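Local coordinates for protein voltage-sensor containing phosphatase (Ciona intestinalis, PDB 3V0D) that probably dephosphorylates phosphoinositide lipids under the control of a membrane voltage sensor, through a cytosolic region that joins a PTEN-like phosphatase domain to a C2 domain, at residues Ile69-Leu72 and Gly77-Glu80; Cys73-Tyr78 and Lys130-Thr135; His86-Met91 and Leu103-Asp108. The protein carries 1 engineered substitution. One frame throughout, in Å; residues are numbered along the deposited sequence.

Interaction 1: Ile69-Leu72 and Gly77-Glu80; sequences IYNL and GYDE
Asn71 ND2 rests on the loop at Gly77 CA and Tyr78 CE2, each 3.7 Å away, and its two hydrogens are put to use there: one partner is the carbonyl oxygen of Arg76, the other a water 3.0 Å from ND2. That water donates in turn to Glu80 OE2 (2.8 Å), and it sits over the centre of one face of the Tyr78 ring. Because Asn71 OD1 accepts from the backbone N of Cys73, the amide is held at both ends and its rotation is fixed. The amide and ring planes are 15° apart, although ND2 approaches the ring obliquely. Strand 67-73 is an inner strand of the parallel core of the phosphatase sheet, with 87-92 along one edge and 121-125 along the other, and residues 77-80 fold back beside it. With CG set between backbone N and carbonyl carbon (chi1 44°), Tyr78 directs its ring toward the strand. The hydroxyl end crosses Ile69 at about a right angle, with OH 3.6 Å from Ile69 CG2, and also meets Asn71 CB. Its polar partner is His125 NE2, at the end of strand 121-125, while Phe39 meets the ring in a T-shaped stack.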
ATOM      1  N   ILE A  69       0.926  20.185  -3.460  1.00 15.06           N
ATOM      2  CA  ILE A  69       1.755  19.182  -2.770  1.00 15.10           C
ATOM      3  C   ILE A  69       0.852  18.193  -2.061  1.00 14.38           C
ATOM      4  O   ILE A  69      -0.088  18.601  -1.376  1.00 15.17           O
ATOM      5  CB  ILE A  69       2.656  19.870  -1.713  1.00 15.73           C
ATOM      6  CG1 ILE A  69       3.400  21.098  -2.282  1.00 16.79           C
ATOM      7  CG2 ILE A  69       3.609  18.844  -1.071  1.00 16.37           C
ATOM      8  CD1 ILE A  69       4.331  20.793  -3.433  1.00 17.47           C
ATOM      9  N   TYR A  70       1.174  16.904  -2.191  1.00 14.27           N
ATOM     10  CA  TYR A  70       0.456  15.849  -1.481  1.00 14.23           C
ATOM     11  C   TYR A  70       1.402  15.160  -0.518  1.00 13.83           C
ATOM     12  O   TYR A  70       2.410  14.568  -0.945  1.00 14.73           O
ATOM     13  CB  TYR A  70      -0.122  14.838  -2.491  1.00 14.55           C
ATOM     14  CG  TYR A  70      -1.167  15.450  -3.386  1.00 14.49           C
ATOM     15  CD1 TYR A  70      -0.826  16.080  -4.565  1.00 14.97           C
ATOM     16  CD2 TYR A  70      -2.512  15.454  -3.002  1.00 15.06           C
ATOM     17  CE1 TYR A  70      -1.788  16.672  -5.385  1.00 15.76           C
ATOM     18  CE2 TYR A  70      -3.493  16.058  -3.804  1.00 15.17           C
ATOM     19  CZ  TYR A  70      -3.106  16.667  -4.985  1.00 15.04           C
ATOM     20  OH  TYR A  70      -4.037  17.245  -5.813  1.00 16.40           O
ATOM     21  N   ASN A  71       1.078  15.255   0.771  1.00 13.98           N
ATOM     22  CA  ASN A  71       1.833  14.584   1.826  1.00 13.74           C
ATOM     23  C   ASN A  71       1.092  13.308   2.181  1.00 14.12           C
ATOM     24  O   ASN A  71      -0.011  13.371   2.735  1.00 14.48           O
ATOM     25  CB  ASN A  71       1.953  15.501   3.049  1.00 14.26           C
ATOM     26  CG  ASN A  71       2.577  14.799   4.227  1.00 14.22           C
ATOM     27  OD1 ASN A  71       3.067  13.680   4.122  1.00 14.46           O
ATOM     28  ND2 ASN A  71       2.560  15.443   5.375  1.00 16.11           N
ATOM     29  N   LEU A  72       1.694  12.160   1.861  1.00 13.65           N
ATOM     30  CA  LEU A  72       1.053  10.852   2.045  1.00 13.88           C
ATOM     31  C   LEU A  72       1.397  10.210   3.388  1.00 14.38           C
ATOM     32  O   LEU A  72       1.059   9.051   3.620  1.00 15.72           O
ATOM     33  CB  LEU A  72       1.424   9.927   0.915  1.00 13.89           C
ATOM     34  CG  LEU A  72       0.668  10.084  -0.394  1.00 15.21           C
ATOM     35  CD1 LEU A  72       0.441  11.518  -0.827  1.00 16.55           C
ATOM     36  CD2 LEU A  72       1.294   9.245  -1.456  1.00 15.02           C
ATOM     37  N   GLY A  77       3.314  15.619   9.635  1.00 16.47           N
ATOM     38  CA  GLY A  77       3.084  16.798   8.808  1.00 16.54           C
ATOM     39  C   GLY A  77       4.229  17.784   8.987  1.00 15.98           C
ATOM     40  O   GLY A  77       5.335  17.437   9.380  1.00 17.62           O
ATOM     41  N   TYR A  78       3.948  19.041   8.668  1.00 16.03           N
ATOM     42  CA  TYR A  78       4.923  20.121   8.670  1.00 15.65           C
ATOM     43  C   TYR A  78       4.151  21.430   8.523  1.00 15.50           C
ATOM     44  O   TYR A  78       2.921  21.411   8.359  1.00 15.83           O
ATOM     45  CB  TYR A  78       5.993  19.987   7.559  1.00 16.38           C
ATOM     46  CG  TYR A  78       5.472  19.587   6.198  1.00 16.03           C
ATOM     47  CD1 TYR A  78       4.888  20.509   5.326  1.00 16.28           C
ATOM     48  CD2 TYR A  78       5.603  18.281   5.762  1.00 17.62           C
ATOM     49  CE1 TYR A  78       4.414  20.118   4.070  1.00 16.18           C
ATOM     50  CE2 TYR A  78       5.147  17.895   4.532  1.00 17.55           C
ATOM     51  CZ  TYR A  78       4.566  18.807   3.677  1.00 16.75           C
ATOM     52  OH  TYR A  78       4.124  18.440   2.429  1.00 17.36           O
ATOM     53  N   ASP A  79       4.867  22.549   8.577  1.00 16.38           N
ATOM     54  CA  ASP A  79       4.286  23.873   8.372  1.00 15.91           C
ATOM     55  C   ASP A  79       3.917  24.055   6.903  1.00 15.84           C
ATOM     56  O   ASP A  79       4.763  24.360   6.049  1.00 16.70           O
ATOM     57  CB  ASP A  79       5.298  24.939   8.817  1.00 17.04           C
ATOM     58  CG  ASP A  79       4.825  26.346   8.549  1.00 17.11           C
ATOM     59  OD1 ASP A  79       3.658  26.522   8.143  1.00 16.63           O
ATOM     60  OD2 ASP A  79       5.634  27.273   8.736  1.00 18.94           O
ATOM     61  N   GLU A  80       2.639  23.868   6.600  1.00 15.74           N
ATOM     62  CA  GLU A  80       2.165  23.899   5.214  1.00 15.73           C
ATOM     63  C   GLU A  80       2.127  25.305   4.649  1.00 15.66           C
ATOM     64  O   GLU A  80       2.011  25.486   3.436  1.00 16.19           O
ATOM     65  CB  GLU A  80       0.806  23.220   5.107  1.00 16.48           C
ATOM     66  CG  GLU A  80       0.894  21.752   5.489  1.00 16.95           C
ATOM     67  CD  GLU A  80      -0.430  21.021   5.511  1.00 17.75           C
ATOM     68  OE1 GLU A  80      -1.479  21.665   5.287  1.00 19.10           O
ATOM     69  OE2 GLU A  80      -0.420  19.805   5.784  1.00 19.16           O
TER
HETATM   70  O   HOH W   1       1.894  18.278   5.963  1.00 18.68           O

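Interaction 2: Cys73-Tyr78 and Lys130-Thr135; sequences CSERGY and KGRTGT. With PO4 (phosphate ion), chain C.
The guanidinium of Arg132 has Cys73 SG over one face, 4.0 Å from NH2, while its edge is occupied in plane by Glu75 OE2, a water and the bound phosphate. At one corner NH1 donates to the syn lone pair of Glu75 OE2 (2.9 Å, 157°) in a salt bridge; the carboxylate stands at 89° to the guanidinium. Glu75 was modelled in two conformers, and this bridge describes one of them. NH1 also donates to Ile92 O, while Asp94 N, in the second shell, holds Glu75 OE1 and so helps to position the carboxylate. The neighbouring edge faces the anion: NH2 reaches phosphate O2 at 2.7 Å, whereas NE makes only weak bonds to O2 and O4. A bend at chi3 (-74°) turns the group toward the anion that Arg132 N already grips through O4 (2.8 Å). Lys130 N donates to phosphate O3 (2.9 Å), and Ser126, the engineered serine at the signature cysteine position, joins Lys127 N and Gly128 N in completing the cradle. This is the P-loop of the cysteine phosphatases. It leads into helix 131-143, whose first turn meets Gln178 of helix 176-191, while Cys73 closes strand 67-73 and touches Phe39 of strand 34-41.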
ATOM      1  N   CYS A  73       2.061  10.939   4.287  1.00 14.30           N
ATOM      2  CA  CYS A  73       2.532  10.317   5.535  1.00 14.34           C
ATOM      3  C   CYS A  73       1.541  10.505   6.658  1.00 14.54           C
ATOM      4  O   CYS A  73       1.296  11.630   7.114  1.00 15.29           O
ATOM      5  CB  CYS A  73       3.847  10.951   5.981  1.00 15.60           C
ATOM      6  SG  CYS A  73       5.176  10.798   4.790  1.00 16.65           S
ATOM      7  N   SER A  74       1.020   9.408   7.201  1.00 14.64           N
ATOM      8  CA  SER A  74       0.242   9.522   8.423  1.00 15.12           C
ATOM      9  C   SER A  74       1.127   9.974   9.586  1.00 15.09           C
ATOM     10  O   SER A  74       0.629  10.542  10.553  1.00 16.67           O
ATOM     11  CB  SER A  74      -0.431   8.209   8.784  1.00 16.03           C
ATOM     12  OG  SER A  74       0.576   7.262   9.102  1.00 16.27           O
ATOM     13  N   GLU A  75       2.427   9.708   9.511  1.00 15.10           N
ATOM     14  CA  GLU A  75       3.282   9.840  10.686  1.00 15.68           C
ATOM     15  C   GLU A  75       3.689  11.278  10.970  1.00 16.43           C
ATOM     16  O   GLU A  75       4.083  11.550  12.103  1.00 17.40           O
ATOM     17  CB  GLU A  75       4.546   9.005  10.477  0.57 16.29           C
ATOM     18  CG  GLU A  75       4.272   7.510  10.333  0.57 16.50           C
ATOM     19  CD  GLU A  75       4.003   7.026   8.899  0.57 15.37           C
ATOM     20  OE1 GLU A  75       3.957   5.791   8.712  0.57 15.20           O
ATOM     21  OE2 GLU A  75       3.852   7.849   7.980  0.57 16.38           O
ATOM     22  N   ARG A  76       3.665  12.154   9.976  1.00 15.95           N
ATOM     23  CA  ARG A  76       4.308  13.463  10.118  1.00 17.77           C
ATOM     24  C   ARG A  76       3.735  14.450   9.124  1.00 15.91           C
ATOM     25  O   ARG A  76       3.679  14.147   7.922  1.00 16.10           O
ATOM     26  CB  ARG A  76       5.839  13.395   9.851  0.55 20.11           C
ATOM     27  CG  ARG A  76       6.708  12.776  10.916  0.55 22.72           C
ATOM     28  CD  ARG A  76       8.181  13.028  10.588  0.55 26.13           C
ATOM     29  NE  ARG A  76       8.627  12.343   9.372  0.55 28.78           N
ATOM     30  CZ  ARG A  76       9.827  12.502   8.809  0.55 28.09           C
ATOM     31  NH1 ARG A  76      10.712  13.348   9.331  0.55 29.40           N
ATOM     32  NH2 ARG A  76      10.149  11.808   7.718  0.55 26.35           N
ATOM     33  N   GLY A  77       3.314  15.619   9.635  1.00 16.47           N
ATOM     34  CA  GLY A  77       3.084  16.798   8.808  1.00 16.54           C
ATOM     35  C   GLY A  77       4.229  17.784   8.987  1.00 15.98           C
ATOM     36  O   GLY A  77       5.335  17.437   9.380  1.00 17.62           O
ATOM     37  N   TYR A  78       3.948  19.041   8.668  1.00 16.03           N
ATOM     38  CA  TYR A  78       4.923  20.121   8.670  1.00 15.65           C
ATOM     39  C   TYR A  78       4.151  21.430   8.523  1.00 15.50           C
ATOM     40  O   TYR A  78       2.921  21.411   8.359  1.00 15.83           O
ATOM     41  CB  TYR A  78       5.993  19.987   7.559  1.00 16.38           C
ATOM     42  CG  TYR A  78       5.472  19.587   6.198  1.00 16.03           C
ATOM     43  CD1 TYR A  78       4.888  20.509   5.326  1.00 16.28           C
ATOM     44  CD2 TYR A  78       5.603  18.281   5.762  1.00 17.62           C
ATOM     45  CE1 TYR A  78       4.414  20.118   4.070  1.00 16.18           C
ATOM     46  CE2 TYR A  78       5.147  17.895   4.532  1.00 17.55           C
ATOM     47  CZ  TYR A  78       4.566  18.807   3.677  1.00 16.75           C
ATOM     48  OH  TYR A  78       4.124  18.440   2.429  1.00 17.36           O
ATOM     49  N   LYS A 130       8.710   6.491  -2.335  1.00 17.41           N
ATOM     50  CA  LYS A 130       8.730   5.232  -3.063  1.00 18.45           C
ATOM     51  C   LYS A 130       7.364   4.525  -2.994  1.00 17.07           C
ATOM     52  O   LYS A 130       6.556   4.781  -3.845  1.00 20.28           O
ATOM     53  CB  LYS A 130       9.902   4.330  -2.704  0.51 20.17           C
ATOM     54  CG  LYS A 130      10.077   3.281  -3.770  0.51 21.56           C
ATOM     55  CD  LYS A 130      11.327   2.470  -3.575  0.51 24.86           C
ATOM     56  CE  LYS A 130      11.195   1.578  -2.368  0.51 27.32           C
ATOM     57  NZ  LYS A 130      12.385   0.712  -2.249  0.51 29.24           N
ATOM     58  N   GLY A 131       7.101   3.671  -2.020  1.00 16.78           N
ATOM     59  CA  GLY A 131       5.917   2.835  -2.060  1.00 15.74           C
ATOM     60  C   GLY A 131       4.596   3.579  -2.009  1.00 14.80           C
ATOM     61  O   GLY A 131       3.711   3.361  -2.853  1.00 14.83           O
ATOM     62  N   ARG A 132       4.402   4.433  -1.007  1.00 14.85           N
ATOM     63  CA  ARG A 132       3.122   5.145  -0.924  1.00 14.75           C
ATOM     64  C   ARG A 132       2.973   6.111  -2.091  1.00 14.13           C
ATOM     65  O   ARG A 132       1.916   6.198  -2.726  1.00 14.25           O
ATOM     66  CB  ARG A 132       3.029   5.901   0.412  1.00 14.89           C
ATOM     67  CG  ARG A 132       2.834   4.953   1.600  1.00 14.87           C
ATOM     68  CD  ARG A 132       2.926   5.715   2.906  1.00 14.74           C
ATOM     69  NE  ARG A 132       4.297   6.079   3.226  1.00 14.53           N
ATOM     70  CZ  ARG A 132       4.661   6.633   4.372  1.00 14.57           C
ATOM     71  NH1 ARG A 132       3.726   6.966   5.271  1.00 14.67           N
ATOM     72  NH2 ARG A 132       5.945   6.875   4.624  1.00 15.90           N
ATOM     73  N   THR A 133       4.046   6.843  -2.374  1.00 14.39           N
ATOM     74  CA  THR A 133       4.074   7.754  -3.514  1.00 14.51           C
ATOM     75  C   THR A 133       3.718   7.020  -4.809  1.00 14.49           C
ATOM     76  O   THR A 133       2.903   7.508  -5.615  1.00 15.05           O
ATOM     77  CB  THR A 133       5.429   8.464  -3.572  1.00 14.63           C
ATOM     78  OG1 THR A 133       5.501   9.382  -2.490  1.00 15.25           O
ATOM     79  CG2 THR A 133       5.597   9.261  -4.846  1.00 16.16           C
ATOM     80  N   GLY A 134       4.320   5.854  -5.030  1.00 14.72           N
ATOM     81  CA  GLY A 134       4.052   5.118  -6.252  1.00 15.18           C
ATOM     82  C   GLY A 134       2.607   4.667  -6.364  1.00 14.56           C
ATOM     83  O   GLY A 134       2.068   4.572  -7.462  1.00 15.08           O
ATOM     84  N   THR A 135       1.960   4.365  -5.239  1.00 14.68           N
ATOM     85  CA  THR A 135       0.569   3.933  -5.265  1.00 14.79           C
ATOM     86  C   THR A 135      -0.288   5.064  -5.852  1.00 14.18           C
ATOM     87  O   THR A 135      -1.152   4.831  -6.717  1.00 14.75           O
ATOM     88  CB  THR A 135       0.070   3.599  -3.838  1.00 15.42           C
ATOM     89  OG1 THR A 135       0.937   2.648  -3.216  1.00 16.34           O
ATOM     90  CG2 THR A 135      -1.318   3.042  -3.842  1.00 15.82           C
TER
HETATM   91  P   PO4 C   2       7.615   5.624   1.286  0.56 16.41           P
HETATM   92  O1  PO4 C   2       7.758   4.213   1.883  0.56 20.48           O
HETATM   93  O2  PO4 C   2       7.537   6.605   2.433  0.56 19.79           O
HETATM   94  O3  PO4 C   2       8.837   5.880   0.449  0.56 22.48           O
HETATM   95  O4  PO4 C   2       6.395   5.680   0.473  0.56 22.12           O
HETATM   96  O   HOH W   2       6.680   8.138   7.059  0.57 21.28           O

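Interaction 3: His86-Met91 and Leu103-Asp108; sequences HVYRVM and LLKFID
Strand 87-92 and helix 100-115 form the first two elements of a beta-alpha-beta unit whose second strand is 121-125, and here the helix runs back alongside the strand that precedes it. Their short segments run nearly antiparallel, at 163°, with axes 9.8 Å apart at the closest approach. Alternate strand residues face the helix: Tyr88 and Val90 do, while Val87, Arg89 and Met91 make no contact with it. Tyr88 has CG anti to the backbone N (chi1 -179°), and its ring reaches across the gap to the helix. There OH accepts a hydrogen bond from Lys105 NZ, 3.1 Å away. The lysine chain is extended along its first three torsions and bends at the last (chi4 -63°), which curls the amine back to the phenol; its aliphatic part runs beside the same oxygen, with CG 3.2 Å from OH. This polar pair lies toward the exposed side of the interface. Deeper in, Phe106 makes the apolar contact: its CB is 4.5 Å from Tyr88 CE2 and 4.4 Å from Val90 CG2. That methyl also lies at the edge of the Tyr88 ring, in its plane, so the two strand side chains are packed together. Tyr70 from the adjacent strand 67-73 meets the Tyr88 ring and makes a T-shaped stack with Phe106, and Leu136 of helix 131-143 touches both Val90 and Phe106. Leu103 and Ile107 leave the helix on the side away from the strand and touch Phe185 of helix 176-191. Such a helix, bridging two parallel strands and lying against their sheet, belongs to the alpha/beta fold of the protein tyrosine phosphatase family.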
ATOM      1  N   HIS A  86      -0.715  25.161   0.011  1.00 17.05           N
ATOM      2  CA  HIS A  86      -1.132  24.317  -1.123  1.00 17.98           C
ATOM      3  C   HIS A  86      -0.760  22.858  -0.880  1.00 16.83           C
ATOM      4  O   HIS A  86      -0.217  22.196  -1.757  1.00 18.63           O
ATOM      5  CB  HIS A  86      -0.458  24.817  -2.408  1.00 19.51           C
ATOM      6  CG  HIS A  86      -0.774  26.235  -2.740  1.00 22.44           C
ATOM      7  ND1 HIS A  86      -2.059  26.724  -2.749  1.00 25.47           N
ATOM      8  CD2 HIS A  86       0.029  27.280  -3.059  1.00 25.04           C
ATOM      9  CE1 HIS A  86      -2.040  28.011  -3.062  1.00 26.20           C
ATOM     10  NE2 HIS A  86      -0.785  28.367  -3.273  1.00 26.55           N
ATOM     11  N   VAL A  87      -1.062  22.361   0.303  1.00 16.62           N
ATOM     12  CA  VAL A  87      -0.730  20.990   0.697  1.00 16.05           C
ATOM     13  C   VAL A  87      -2.015  20.247   1.014  1.00 16.11           C
ATOM     14  O   VAL A  87      -2.897  20.783   1.666  1.00 18.50           O
ATOM     15  CB  VAL A  87       0.216  20.968   1.915  1.00 16.33           C
ATOM     16  CG1 VAL A  87       0.641  19.522   2.257  1.00 17.18           C
ATOM     17  CG2 VAL A  87       1.426  21.842   1.684  1.00 17.58           C
ATOM     18  N   TYR A  88      -2.078  19.005   0.545  1.00 15.54           N
ATOM     19  CA  TYR A  88      -3.193  18.092   0.795  1.00 15.49           C
ATOM     20  C   TYR A  88      -2.620  16.845   1.464  1.00 15.03           C
ATOM     21  O   TYR A  88      -1.682  16.248   0.941  1.00 15.64           O
ATOM     22  CB  TYR A  88      -3.850  17.781  -0.544  1.00 15.80           C
ATOM     23  CG  TYR A  88      -5.052  16.862  -0.503  1.00 15.98           C
ATOM     24  CD1 TYR A  88      -6.332  17.377  -0.696  1.00 18.26           C
ATOM     25  CD2 TYR A  88      -4.923  15.485  -0.356  1.00 15.91           C
ATOM     26  CE1 TYR A  88      -7.439  16.544  -0.721  1.00 19.24           C
ATOM     27  CE2 TYR A  88      -6.032  14.646  -0.382  1.00 16.31           C
ATOM     28  CZ  TYR A  88      -7.277  15.179  -0.565  1.00 17.48           C
ATOM     29  OH  TYR A  88      -8.382  14.382  -0.580  1.00 19.11           O
ATOM     30  N   ARG A  89      -3.176  16.441   2.591  1.00 15.91           N
ATOM     31  CA  ARG A  89      -2.675  15.262   3.307  1.00 15.63           C
ATOM     32  C   ARG A  89      -3.524  14.034   3.041  1.00 15.43           C
ATOM     33  O   ARG A  89      -4.756  14.078   3.081  1.00 16.82           O
ATOM     34  CB  ARG A  89      -2.640  15.530   4.833  1.00 17.60           C
ATOM     35  CG  ARG A  89      -1.489  16.458   5.310  1.00 19.59           C
ATOM     36  CD  ARG A  89      -1.233  16.436   6.801  1.00 20.80           C
ATOM     37  NE  ARG A  89      -0.626  15.173   7.255  1.00 21.22           N
ATOM     38  CZ  ARG A  89      -0.268  14.919   8.526  1.00 19.32           C
ATOM     39  NH1 ARG A  89      -0.453  15.838   9.471  1.00 19.98           N
ATOM     40  NH2 ARG A  89       0.270  13.746   8.891  1.00 18.63           N
ATOM     41  N   VAL A  90      -2.850  12.919   2.774  1.00 15.21           N
ATOM     42  CA  VAL A  90      -3.477  11.600   2.689  1.00 16.42           C
ATOM     43  C   VAL A  90      -2.816  10.764   3.789  1.00 15.80           C
ATOM     44  O   VAL A  90      -1.596  10.584   3.771  1.00 17.35           O
ATOM     45  CB  VAL A  90      -3.268  10.924   1.292  1.00 16.88           C
ATOM     46  CG1 VAL A  90      -4.133   9.688   1.190  1.00 18.44           C
ATOM     47  CG2 VAL A  90      -3.570  11.883   0.144  1.00 18.31           C
ATOM     48  N   MET A  91      -3.594  10.285   4.757  1.00 15.29           N
ATOM     49  CA  MET A  91      -3.003   9.658   5.940  1.00 15.59           C
ATOM     50  C   MET A  91      -2.744   8.182   5.666  1.00 15.85           C
ATOM     51  O   MET A  91      -3.628   7.359   5.856  1.00 20.30           O
ATOM     52  CB  MET A  91      -3.930   9.858   7.140  1.00 16.49           C
ATOM     53  CG  MET A  91      -4.149  11.333   7.459  1.00 16.90           C
ATOM     54  SD  MET A  91      -2.680  12.186   8.065  1.00 17.48           S
ATOM     55  CE  MET A  91      -2.701  11.719   9.792  1.00 20.04           C
ATOM     56  N   LEU A 103      -8.374   7.238  -1.513  1.00 13.85           N
ATOM     57  CA  LEU A 103      -7.758   7.232  -2.828  1.00 13.88           C
ATOM     58  C   LEU A 103      -8.639   7.969  -3.846  1.00 13.67           C
ATOM     59  O   LEU A 103      -8.125   8.795  -4.624  1.00 13.97           O
ATOM     60  CB  LEU A 103      -7.488   5.798  -3.268  1.00 14.00           C
ATOM     61  CG  LEU A 103      -6.770   5.623  -4.619  1.00 14.82           C
ATOM     62  CD1 LEU A 103      -5.444   6.358  -4.670  1.00 15.94           C
ATOM     63  CD2 LEU A 103      -6.594   4.138  -4.917  1.00 17.48           C
ATOM     64  N   LEU A 104      -9.943   7.692  -3.839  1.00 13.80           N
ATOM     65  CA  LEU A 104     -10.817   8.362  -4.796  1.00 14.67           C
ATOM     66  C   LEU A 104     -10.922   9.863  -4.495  1.00 14.68           C
ATOM     67  O   LEU A 104     -11.037  10.666  -5.420  1.00 15.26           O
ATOM     68  CB  LEU A 104     -12.189   7.726  -4.829  1.00 14.90           C
ATOM     69  CG  LEU A 104     -12.254   6.309  -5.350  1.00 17.02           C
ATOM     70  CD1 LEU A 104     -13.694   5.841  -5.489  1.00 18.25           C
ATOM     71  CD2 LEU A 104     -11.488   6.064  -6.619  1.00 20.88           C
ATOM     72  N   LYS A 105     -10.892  10.232  -3.216  1.00 14.84           N
ATOM     73  CA  LYS A 105     -10.915  11.654  -2.844  1.00 15.47           C
ATOM     74  C   LYS A 105      -9.670  12.362  -3.347  1.00 14.92           C
ATOM     75  O   LYS A 105      -9.747  13.472  -3.874  1.00 15.71           O
ATOM     76  CB  LYS A 105     -11.077  11.778  -1.335  1.00 16.66           C
ATOM     77  CG  LYS A 105     -11.367  13.160  -0.812  1.00 18.79           C
ATOM     78  CD  LYS A 105     -11.546  13.096   0.716  1.00 22.02           C
ATOM     79  CE  LYS A 105     -11.829  14.462   1.331  1.00 24.78           C
ATOM     80  NZ  LYS A 105     -10.705  15.431   1.156  1.00 25.31           N
ATOM     81  N   PHE A 106      -8.509  11.705  -3.210  1.00 14.62           N
ATOM     82  CA  PHE A 106      -7.268  12.246  -3.739  1.00 14.51           C
ATOM     83  C   PHE A 106      -7.371  12.422  -5.275  1.00 14.58           C
ATOM     84  O   PHE A 106      -7.009  13.475  -5.814  1.00 14.95           O
ATOM     85  CB  PHE A 106      -6.083  11.314  -3.392  1.00 15.12           C
ATOM     86  CG  PHE A 106      -4.932  11.470  -4.342  1.00 14.20           C
ATOM     87  CD1 PHE A 106      -4.091  12.587  -4.295  1.00 14.84           C
ATOM     88  CD2 PHE A 106      -4.728  10.516  -5.341  1.00 15.23           C
ATOM     89  CE1 PHE A 106      -3.052  12.737  -5.229  1.00 15.98           C
ATOM     90  CE2 PHE A 106      -3.684  10.672  -6.263  1.00 15.70           C
ATOM     91  CZ  PHE A 106      -2.851  11.788  -6.205  1.00 16.26           C
ATOM     92  N   ILE A 107      -7.873  11.395  -5.967  1.00 14.67           N
ATOM     93  CA  ILE A 107      -7.959  11.456  -7.428  1.00 15.36           C
ATOM     94  C   ILE A 107      -8.845  12.636  -7.830  1.00 15.15           C
ATOM     95  O   ILE A 107      -8.506  13.374  -8.745  1.00 16.35           O
ATOM     96  CB  ILE A 107      -8.461  10.117  -8.009  1.00 16.06           C
ATOM     97  CG1 ILE A 107      -7.373   9.031  -7.868  1.00 15.99           C
ATOM     98  CG2 ILE A 107      -8.917  10.281  -9.463  1.00 17.15           C
ATOM     99  CD1 ILE A 107      -6.111   9.235  -8.758  1.00 17.99           C
ATOM    100  N   ASP A 108      -9.973  12.834  -7.157  1.00 15.50           N
ATOM    101  CA  ASP A 108     -10.828  13.947  -7.527  1.00 16.98           C
ATOM    102  C   ASP A 108     -10.184  15.293  -7.237  1.00 16.70           C
ATOM    103  O   ASP A 108     -10.322  16.239  -8.024  1.00 17.91           O
ATOM    104  CB  ASP A 108     -12.190  13.872  -6.884  1.00 18.77           C
ATOM    105  CG  ASP A 108     -13.210  14.710  -7.689  1.00 22.71           C
ATOM    106  OD1 ASP A 108     -13.671  15.735  -7.200  1.00 23.68           O
ATOM    107  OD2 ASP A 108     -13.494  14.386  -8.865  1.00 26.15           O
TER

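In the fold
All three contacts belong to the phosphatase domain, with centres only 9 to 11 Å apart. Interactions 1 and 2 share Gly77 and Tyr78: the chain leaving strand 67-73 first meets the P-loop arginine through Cys73 and Glu75, then folds back beside the strand at residues 77-80. Interaction 3 follows interaction 1 in the chain and is nested within the loop closed by interaction 2. Strands 67-73 and 87-92 are parallel neighbours, joined by backbone bonds from Ile69 to His86 and Tyr88, and Arg89 NH2 binds Cys73 O. A helix-backed sheet thus carries, at its strand ends, the loop that borders the phosphate site.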